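Local coordinates for protein threonine phosphate decarboxylase-like enzyme (PDB 6OUX) that catalyses the pyridoxal phosphate-dependent decarboxylation of L-serine O-phosphate to ethanolamine O-phosphate, a precursor in norcobamide biosynthesis, at residues L20-N23 / H27-S30; A345-V348 / I352-R355. One frame throughout, in Å; residues are numbered along the deposited sequence.

Contact 1: residues L20-N23 / H27-S30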
ATOM      1  N   LEU A  20     -26.741   9.431  -3.131  1.00 37.71           N
ATOM      2  CA  LEU A  20     -25.404   8.888  -3.439  1.00 38.09           C
ATOM      3  C   LEU A  20     -24.838   7.925  -2.376  1.00 34.62           C
ATOM      4  O   LEU A  20     -25.137   8.049  -1.182  1.00 26.88           O
ATOM      5  CB  LEU A  20     -24.430  10.028  -3.667  1.00 37.91           C
ATOM      6  CG  LEU A  20     -24.706  10.811  -4.918  1.00 36.67           C
ATOM      7  CD1 LEU A  20     -23.933  12.115  -4.866  1.00 37.85           C
ATOM      8  CD2 LEU A  20     -24.306   9.982  -6.132  1.00 39.86           C
ATOM      9  N   LYS A  21     -24.042   6.959  -2.849  1.00 35.36           N
ATOM     10  CA  LYS A  21     -23.238   6.094  -1.974  1.00 38.42           C
ATOM     11  C   LYS A  21     -22.547   6.928  -0.865  1.00 38.15           C
ATOM     12  O   LYS A  21     -21.805   7.880  -1.159  1.00 30.70           O
ATOM     13  CB  LYS A  21     -22.132   5.333  -2.742  1.00 41.50           C
ATOM     14  CG  LYS A  21     -22.569   4.385  -3.839  1.00 48.95           C
ATOM     15  CD  LYS A  21     -23.843   3.613  -3.525  1.00 55.52           C
ATOM     16  CE  LYS A  21     -24.015   2.404  -4.452  1.00 60.92           C
ATOM     17  NZ  LYS A  21     -23.656   1.113  -3.789  1.00 64.69           N
ATOM     18  N   GLN A  22     -22.837   6.562   0.381  1.00 33.82           N
ATOM     19  CA  GLN A  22     -22.041   6.945   1.552  1.00 37.26           C
ATOM     20  C   GLN A  22     -20.858   6.001   1.858  1.00 35.29           C
ATOM     21  O   GLN A  22     -20.859   4.841   1.463  1.00 33.60           O
ATOM     22  CB  GLN A  22     -22.928   6.912   2.777  1.00 36.10           C
ATOM     23  CG  GLN A  22     -23.854   8.089   2.923  1.00 41.65           C
ATOM     24  CD  GLN A  22     -24.453   8.142   4.319  1.00 48.23           C
ATOM     25  OE1 GLN A  22     -23.813   7.760   5.312  1.00 47.63           O
ATOM     26  NE2 GLN A  22     -25.697   8.588   4.401  1.00 54.48           N
ATOM     27  N   ASN A  23     -19.847   6.521   2.567  1.00 32.50           N
ATOM     28  CA  ASN A  23     -18.777   5.724   3.122  1.00 27.91           C
ATOM     29  C   ASN A  23     -18.227   6.357   4.392  1.00 25.88           C
ATOM     30  O   ASN A  23     -18.474   7.508   4.726  1.00 25.22           O
ATOM     31  CB  ASN A  23     -17.655   5.534   2.109  1.00 30.98           C
ATOM     32  CG  ASN A  23     -17.025   6.843   1.692  1.00 28.79           C
ATOM     33  OD1 ASN A  23     -17.406   7.455   0.692  1.00 28.85           O
ATOM     34  ND2 ASN A  23     -16.069   7.290   2.460  1.00 25.78           N
ATOM     35  N   HIS A  27     -14.452  11.757   2.488  1.00 22.25           N
ATOM     36  CA  HIS A  27     -15.466  12.238   1.509  1.00 27.69           C
ATOM     37  C   HIS A  27     -16.651  11.281   1.406  1.00 28.47           C
ATOM     38  O   HIS A  27     -16.582  10.281   0.674  1.00 32.90           O
ATOM     39  CB  HIS A  27     -14.885  12.378   0.115  1.00 27.89           C
ATOM     40  CG  HIS A  27     -13.712  13.289   0.044  1.00 29.92           C
ATOM     41  ND1 HIS A  27     -12.425  12.849   0.229  1.00 30.64           N
ATOM     42  CD2 HIS A  27     -13.624  14.614  -0.222  1.00 32.40           C
ATOM     43  CE1 HIS A  27     -11.591  13.865   0.073  1.00 29.47           C
ATOM     44  NE2 HIS A  27     -12.294  14.947  -0.191  1.00 27.70           N
ATOM     45  N   SER A  28     -17.719  11.611   2.109  1.00 25.82           N
ATOM     46  CA  SER A  28     -18.981  10.893   1.991  1.00 27.26           C
ATOM     47  C   SER A  28     -20.116  11.874   1.697  1.00 24.74           C
ATOM     48  O   SER A  28     -20.491  12.715   2.552  1.00 28.37           O
ATOM     49  CB  SER A  28     -19.295  10.144   3.274  1.00 30.32           C
ATOM     50  OG  SER A  28     -20.414   9.252   3.094  1.00 31.16           O
ATOM     51  N   PRO A  29     -20.649  11.821   0.491  1.00 24.72           N
ATOM     52  CA  PRO A  29     -20.255  10.934  -0.635  1.00 26.50           C
ATOM     53  C   PRO A  29     -18.877  11.219  -1.262  1.00 28.45           C
ATOM     54  O   PRO A  29     -18.269  12.295  -1.022  1.00 26.31           O
ATOM     55  CB  PRO A  29     -21.361  11.154  -1.652  1.00 28.27           C
ATOM     56  CG  PRO A  29     -21.937  12.519  -1.318  1.00 28.61           C
ATOM     57  CD  PRO A  29     -21.827  12.641   0.175  1.00 26.06           C
ATOM     58  N   SER A  30     -18.412  10.279  -2.081  1.00 26.71           N
ATOM     59  CA  SER A  30     -17.092  10.362  -2.664  1.00 32.97           C
ATOM     60  C   SER A  30     -17.079  11.473  -3.640  1.00 34.15           C
ATOM     61  O   SER A  30     -18.101  11.770  -4.221  1.00 33.01           O
ATOM     62  CB  SER A  30     -16.724   9.063  -3.402  1.00 37.48           C
ATOM     63  OG  SER A  30     -17.201   9.077  -4.744  1.00 40.94           O
TER
HETATM   64  O   HOH W   1     -20.039   8.090  -2.872  1.00 38.81           O
HETATM   65  O   HOH W   2     -21.492   9.760   5.376  1.00 30.68           O

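Contact 2: residues A345-V348 / I352-R355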
ATOM      1  N   ALA A 345     -25.670  24.085   0.872  1.00 18.57           N
ATOM      2  CA  ALA A 345     -25.488  25.487   0.560  1.00 19.43           C
ATOM      3  C   ALA A 345     -24.023  25.839   0.362  1.00 20.45           C
ATOM      4  O   ALA A 345     -23.694  26.629  -0.551  1.00 20.30           O
ATOM      5  CB  ALA A 345     -26.105  26.375   1.636  1.00 19.77           C
ATOM      6  N   LEU A 346     -23.137  25.260   1.187  1.00 20.83           N
ATOM      7  CA  LEU A 346     -21.708  25.456   1.013  1.00 18.55           C
ATOM      8  C   LEU A 346     -21.258  24.981  -0.355  1.00 19.52           C
ATOM      9  O   LEU A 346     -20.437  25.650  -1.005  1.00 17.62           O
ATOM     10  CB  LEU A 346     -20.906  24.728   2.109  1.00 21.17           C
ATOM     11  CG  LEU A 346     -20.972  25.397   3.491  1.00 19.85           C
ATOM     12  CD1 LEU A 346     -20.597  24.440   4.602  1.00 19.81           C
ATOM     13  CD2 LEU A 346     -20.092  26.637   3.516  1.00 20.17           C
ATOM     14  N   LEU A 347     -21.721  23.815  -0.782  1.00 18.83           N
ATOM     15  CA  LEU A 347     -21.306  23.286  -2.105  1.00 20.88           C
ATOM     16  C   LEU A 347     -21.850  24.211  -3.241  1.00 21.39           C
ATOM     17  O   LEU A 347     -21.090  24.755  -4.079  1.00 20.14           O
ATOM     18  CB  LEU A 347     -21.807  21.847  -2.303  1.00 19.10           C
ATOM     19  CG  LEU A 347     -20.942  20.822  -1.567  1.00 19.88           C
ATOM     20  CD1 LEU A 347     -21.592  19.439  -1.583  1.00 18.95           C
ATOM     21  CD2 LEU A 347     -19.543  20.794  -2.167  1.00 19.22           C
ATOM     22  N   VAL A 348     -23.156  24.419  -3.215  1.00 21.18           N
ATOM     23  CA  VAL A 348     -23.837  25.017  -4.372  1.00 23.60           C
ATOM     24  C   VAL A 348     -23.442  26.490  -4.482  1.00 23.78           C
ATOM     25  O   VAL A 348     -23.165  26.997  -5.547  1.00 25.75           O
ATOM     26  CB  VAL A 348     -25.382  24.801  -4.252  1.00 25.25           C
ATOM     27  CG1 VAL A 348     -26.193  25.667  -5.215  1.00 27.00           C
ATOM     28  CG2 VAL A 348     -25.735  23.353  -4.503  1.00 24.20           C
ATOM     29  N   ILE A 352     -17.660  24.958  -1.416  1.00 17.95           N
ATOM     30  CA  ILE A 352     -16.937  24.491  -0.225  1.00 18.24           C
ATOM     31  C   ILE A 352     -17.505  23.161   0.200  1.00 18.93           C
ATOM     32  O   ILE A 352     -18.715  23.114   0.483  1.00 15.89           O
ATOM     33  CB  ILE A 352     -17.077  25.510   0.904  1.00 19.44           C
ATOM     34  CG1 ILE A 352     -16.356  26.835   0.488  1.00 19.36           C
ATOM     35  CG2 ILE A 352     -16.461  24.971   2.184  1.00 21.89           C
ATOM     36  CD1 ILE A 352     -16.533  28.005   1.435  1.00 18.61           C
ATOM     37  N   TYR A 353     -16.645  22.115   0.290  1.00 17.33           N
ATOM     38  CA  TYR A 353     -17.050  20.771   0.824  1.00 17.08           C
ATOM     39  C   TYR A 353     -16.595  20.543   2.272  1.00 15.23           C
ATOM     40  O   TYR A 353     -15.405  20.693   2.568  1.00 13.69           O
ATOM     41  CB  TYR A 353     -16.444  19.666  -0.015  1.00 18.13           C
ATOM     42  CG  TYR A 353     -17.140  18.343   0.026  1.00 18.49           C
ATOM     43  CD1 TYR A 353     -18.399  18.173   0.626  1.00 18.20           C
ATOM     44  CD2 TYR A 353     -16.565  17.260  -0.582  1.00 19.89           C
ATOM     45  CE1 TYR A 353     -19.027  16.930   0.648  1.00 19.85           C
ATOM     46  CE2 TYR A 353     -17.204  16.031  -0.566  1.00 22.33           C
ATOM     47  CZ  TYR A 353     -18.440  15.883   0.036  1.00 20.48           C
ATOM     48  OH  TYR A 353     -19.074  14.650   0.044  1.00 22.14           O
ATOM     49  N   VAL A 354     -17.540  20.241   3.160  1.00 15.07           N
ATOM     50  CA  VAL A 354     -17.231  19.898   4.558  1.00 14.63           C
ATOM     51  C   VAL A 354     -17.920  18.564   4.878  1.00 15.98           C
ATOM     52  O   VAL A 354     -18.724  18.073   4.076  1.00 17.21           O
ATOM     53  CB  VAL A 354     -17.607  21.007   5.573  1.00 15.28           C
ATOM     54  CG1 VAL A 354     -16.997  22.322   5.176  1.00 16.51           C
ATOM     55  CG2 VAL A 354     -19.124  21.167   5.782  1.00 15.52           C
ATOM     56  N   ARG A 355     -17.551  17.948   6.000  1.00 14.34           N
ATOM     57  CA  ARG A 355     -17.901  16.552   6.299  1.00 15.88           C
ATOM     58  C   ARG A 355     -19.029  16.558   7.331  1.00 14.24           C
ATOM     59  O   ARG A 355     -18.927  17.164   8.430  1.00 14.84           O
ATOM     60  CB  ARG A 355     -16.608  15.770   6.754  1.00 17.36           C
ATOM     61  CG  ARG A 355     -16.703  14.268   7.110  1.00 20.07           C
ATOM     62  CD  ARG A 355     -17.347  13.548   5.956  1.00 22.23           C
ATOM     63  NE  ARG A 355     -17.295  12.090   5.975  1.00 22.72           N
ATOM     64  CZ  ARG A 355     -18.086  11.289   6.698  1.00 22.16           C
ATOM     65  NH1 ARG A 355     -18.926  11.784   7.608  1.00 22.03           N
ATOM     66  NH2 ARG A 355     -17.981   9.969   6.535  1.00 19.78           N
TER

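Contact 1: residues L20-N23 / H27-S30
Ser28 meets Asn23 and Gln22, and Pro29 meets Leu20, where the irregular loop joining helix 11-19 to helix 31-37 folds back on itself. Asn23 N donates to Ser28 OG over 2.8 Å, and the N-H...O angle of 161° makes this a nearly straight bond. It is possible because OG stands anti to the nitrogen of its own residue (chi1 -170°), beside the CB and CG of Gln22. A water 2.6 Å from Ser28 OG adds a polar neighbour and binds Gln22 OE1 only weakly. A proline in place of Asn23 would remove this N-H and would probably leave Ser28 OG without its backbone donor. The apolar part is one pair: Leu20 and Pro29 cross at about a right angle, their CB atoms 3.8 Å apart, and Leu20 continues onto Leu34 and Met37 of helix 31-37. Pro29 follows a cis peptide bond, and its CB also lies 3.3 Å from Lys21 O. Next to it, Ser30 is the N-cap of helix 31-37, with OG bonded to Asp33 N. A second water bridges the two arms of the loop, donating to Lys21 O and accepting from Ser30 N at 2.8 Å.

Contact 2: residues A345-V348 / I352-R355
Leu346 O accepts a hydrogen bond from Ile352 N (2.9 Å, N-H...O 167°) as the chain leaves the helix and turns into the strand, bringing the CA atoms of Leu347 and Ile352 to 4.9 Å. The bond is straight at its hydrogen, yet the donor sits above the plane of the Leu346 carbonyl, 51° out of it, and so misses the lone pairs. The side chains then divide between the two sides of the strand. On one side Leu346 meets Ile352 and Val354: its CB faces Ile352 CB at 4.1 Å, while its CD1 reaches on to Val354 CG2 at 3.8 Å, those two side chains crossing at about a right angle. Helix 375-388 borders the same group, with Ala384 touching both Leu346 and Ile352. Here helix 339-350 leads into strand 352-356 of the mixed sheet, probably that of the smaller domain of the class I and II aminotransferase fold, where helices pack on the sheet. On the other side Leu347 CD2 lies 3.9 Å from Tyr353 CB and approaches the ring obliquely. The tyrosine CG stands anti to its backbone N (chi1 -157°), which lays the ring's CD1 side along the leucine methyls, Leu347 CD1 being 4.1 Å from Tyr353 CD1. Phe13 and Phe17 of helix 11-19 pack on Leu347, while Met31 and Leu34 of helix 31-37 pack on Tyr353.

Contacts 1 and 2 have centres about 14 Å apart and meet through the side chains of strand 352-356. Tyr353 of contact 2 reaches Pro29 of contact 1, OH to O at 2.7 Å, a probable hydrogen bond that ties the N-terminal loop to the sheet. Two residues on, Arg355, which binds O-phospho-L-serine, packs against the same loop: its NH2 is 3.5 Å from Ser28 CB, and it also bonds Gly25 O. A salt bridge from NH1 to Asp359 probably helps to hold the guanidinium in place. Arg369, another substrate-binding arginine, lies about 7 Å from Val354 and about 8 Å from His27, side chain to side chain, consistent with both contacts lying beside the substrate pocket.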